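Local atomic coordinates of surface presentation of antigens protein SpaO (Salmonella typhimurium, PDB entry 4YX7), a protein that takes part in the secretory pathway that presents at the bacterial surface the determinants Salmonella needs to enter mammalian cells. Residues A[19-22]-A[23-27]. Residues are numbered along the deposited sequence; the frame is centred on the assembly and turned at random.
Sequences SDTQ and RSLLG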
ATOM      1  N   SER A  19     -20.076   1.304   3.607  1.00 22.70           N
ATOM      2  CA  SER A  19     -20.354   1.237   5.029  1.00 21.58           C
ATOM      3  C   SER A  19     -21.709   1.858   5.295  1.00 29.08           C
ATOM      4  O   SER A  19     -21.929   3.016   4.967  1.00 29.41           O
ATOM      5  CB  SER A  19     -19.280   1.968   5.828  1.00 20.58           C
ATOM      6  OG  SER A  19     -18.110   1.188   5.959  1.00 20.37           O
ATOM      7  N   ASP A  20     -22.627   1.101   5.883  1.00 33.58           N
ATOM      8  CA  ASP A  20     -23.885   1.692   6.314  1.00 36.28           C
ATOM      9  C   ASP A  20     -23.674   2.564   7.552  1.00 37.67           C
ATOM     10  O   ASP A  20     -23.245   2.089   8.610  1.00 38.94           O
ATOM     11  CB  ASP A  20     -24.927   0.616   6.586  1.00 45.39           C
ATOM     12  CG  ASP A  20     -25.880   0.418   5.421  1.00 55.35           C
ATOM     13  OD1 ASP A  20     -26.336   1.436   4.853  1.00 58.53           O
ATOM     14  OD2 ASP A  20     -26.185  -0.749   5.081  1.00 59.63           O
ATOM     15  N   THR A  21     -23.983   3.849   7.401  1.00 39.69           N
ATOM     16  CA  THR A  21     -23.716   4.869   8.418  1.00 39.43           C
ATOM     17  C   THR A  21     -25.011   5.393   9.039  1.00 44.18           C
ATOM     18  O   THR A  21     -26.006   5.627   8.351  1.00 48.08           O
ATOM     19  CB  THR A  21     -22.957   6.054   7.843  1.00 37.05           C
ATOM     20  OG1 THR A  21     -21.731   5.576   7.303  1.00 38.79           O
ATOM     21  CG2 THR A  21     -22.664   7.113   8.933  1.00 32.27           C
ATOM     22  N   GLN A  22     -24.993   5.609  10.340  1.00 44.05           N
ATOM     23  CA  GLN A  22     -26.201   5.969  10.999  1.00 46.23           C
ATOM     24  C   GLN A  22     -26.110   7.471  10.648  1.00 45.83           C
ATOM     25  O   GLN A  22     -25.026   8.064  10.782  1.00 47.81           O
ATOM     26  CB  GLN A  22     -26.133   5.553  12.484  1.00 50.40           C
ATOM     27  CG  GLN A  22     -27.300   5.822  13.444  1.00 57.61           C
ATOM     28  CD  GLN A  22     -26.711   6.160  14.817  1.00 63.59           C
ATOM     29  OE1 GLN A  22     -25.508   5.942  15.049  1.00 65.32           O
ATOM     30  NE2 GLN A  22     -27.564   6.570  15.761  1.00 69.49           N
ATOM     31  N   ARG A  23     -27.199   8.081  10.168  1.00 46.07           N
ATOM     32  CA  ARG A  23     -27.103   9.460   9.690  1.00 42.54           C
ATOM     33  C   ARG A  23     -26.681  10.398  10.821  1.00 43.64           C
ATOM     34  O   ARG A  23     -26.241  11.520  10.583  1.00 43.00           O
ATOM     35  CB  ARG A  23     -28.415   9.918   9.071  1.00 44.83           C
ATOM     36  CG  ARG A  23     -28.880   9.064   7.916  1.00 43.14           C
ATOM     37  CD  ARG A  23     -30.285   9.414   7.520  1.00 45.99           C
ATOM     38  NE  ARG A  23     -30.890   8.367   6.707  1.00 49.38           N
ATOM     39  CZ  ARG A  23     -31.104   8.446   5.399  1.00 54.27           C
ATOM     40  NH1 ARG A  23     -30.768   9.533   4.723  1.00 55.83           N
ATOM     41  NH2 ARG A  23     -31.670   7.430   4.764  1.00 56.02           N
ATOM     42  N   SER A  24     -26.762   9.905  12.051  1.00 46.54           N
ATOM     43  CA  SER A  24     -26.365  10.679  13.218  1.00 49.46           C
ATOM     44  C   SER A  24     -24.861  10.940  13.284  1.00 54.37           C
ATOM     45  O   SER A  24     -24.407  11.750  14.095  1.00 59.45           O
ATOM     46  CB  SER A  24     -26.808   9.960  14.488  1.00 47.21           C
ATOM     47  OG  SER A  24     -28.030   9.272  14.276  1.00 48.39           O
ATOM     48  N   LEU A  25     -24.091  10.246  12.446  1.00 52.17           N
ATOM     49  CA  LEU A  25     -22.638  10.404  12.438  1.00 49.19           C
ATOM     50  C   LEU A  25     -22.234  11.683  11.737  1.00 50.23           C
ATOM     51  O   LEU A  25     -21.371  12.406  12.215  1.00 52.19           O
ATOM     52  CB  LEU A  25     -21.953   9.211  11.778  1.00 45.70           C
ATOM     53  CG  LEU A  25     -21.639   8.072  12.751  1.00 45.26           C
ATOM     54  CD1 LEU A  25     -22.916   7.402  13.260  1.00 50.15           C
ATOM     55  CD2 LEU A  25     -20.696   7.067  12.140  1.00 37.50           C
ATOM     56  N   LEU A  26     -22.857  11.957  10.599  1.00 47.81           N
ATOM     57  CA  LEU A  26     -22.743  13.263   9.968  1.00 49.02           C
ATOM     58  C   LEU A  26     -23.658  14.237  10.710  1.00 58.39           C
ATOM     59  O   LEU A  26     -24.869  14.009  10.799  1.00 65.88           O
ATOM     60  CB  LEU A  26     -23.134  13.187   8.497  1.00 47.34           C
ATOM     61  CG  LEU A  26     -22.883  11.814   7.885  1.00 47.48           C
ATOM     62  CD1 LEU A  26     -23.516  11.665   6.525  1.00 48.44           C
ATOM     63  CD2 LEU A  26     -21.417  11.636   7.783  1.00 47.63           C
ATOM     64  N   GLY A  27     -23.106  15.326  11.235  1.00 57.40           N
ATOM     65  CA  GLY A  27     -21.712  15.652  11.065  1.00 51.27           C
ATOM     66  C   GLY A  27     -20.926  15.635  12.361  1.00 46.82           C
ATOM     67  O   GLY A  27     -20.705  16.669  12.990  1.00 47.14           O
TER
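The carbonyl oxygen of Q22 accepts the backbone N-H of L25, with N to O at 2.9 Å and a nearly straight N-H...O angle of 166°, although the donor stands above the carbonyl plane. This bond closes a type I beta turn, Q22-R23-S24-L25, which ends strand 9-22 and starts the loop leading to strand 34-36, in a fragment from the middle of SpaO, a FliN/MopA/SpaO family member. Turning the chain brings L25 back over the strand end. Its CB lies 3.6 Å from CG2 of T21, and its CD2 meets the same methyl at 3.8 Å. In T21, OG1 sits beside the backbone N (chi1 -59°), which leaves CG2 anti to that N and facing the leucine; the hydroxyl makes a weak hydrogen bond of 3.5 Å to O of S19. L25 also reaches across Q22: CD1 packs 3.8 Å from CB of Q22 and 3.3 Å from its carbonyl O, the two side chains running roughly perpendicular. The aliphatic part of Q22 touches the S24 hydroxyl, CG to OG 3.6 Å. Residues 19-22 pair antiparallel with a strand from a chain of another protein, continuing the sheet across the interface, and a second such chain places apolar side chains on T21 and L25. One backbone bond thus sets the turn, and the T21-L25 pair offers an apolar surface on which other chains pack.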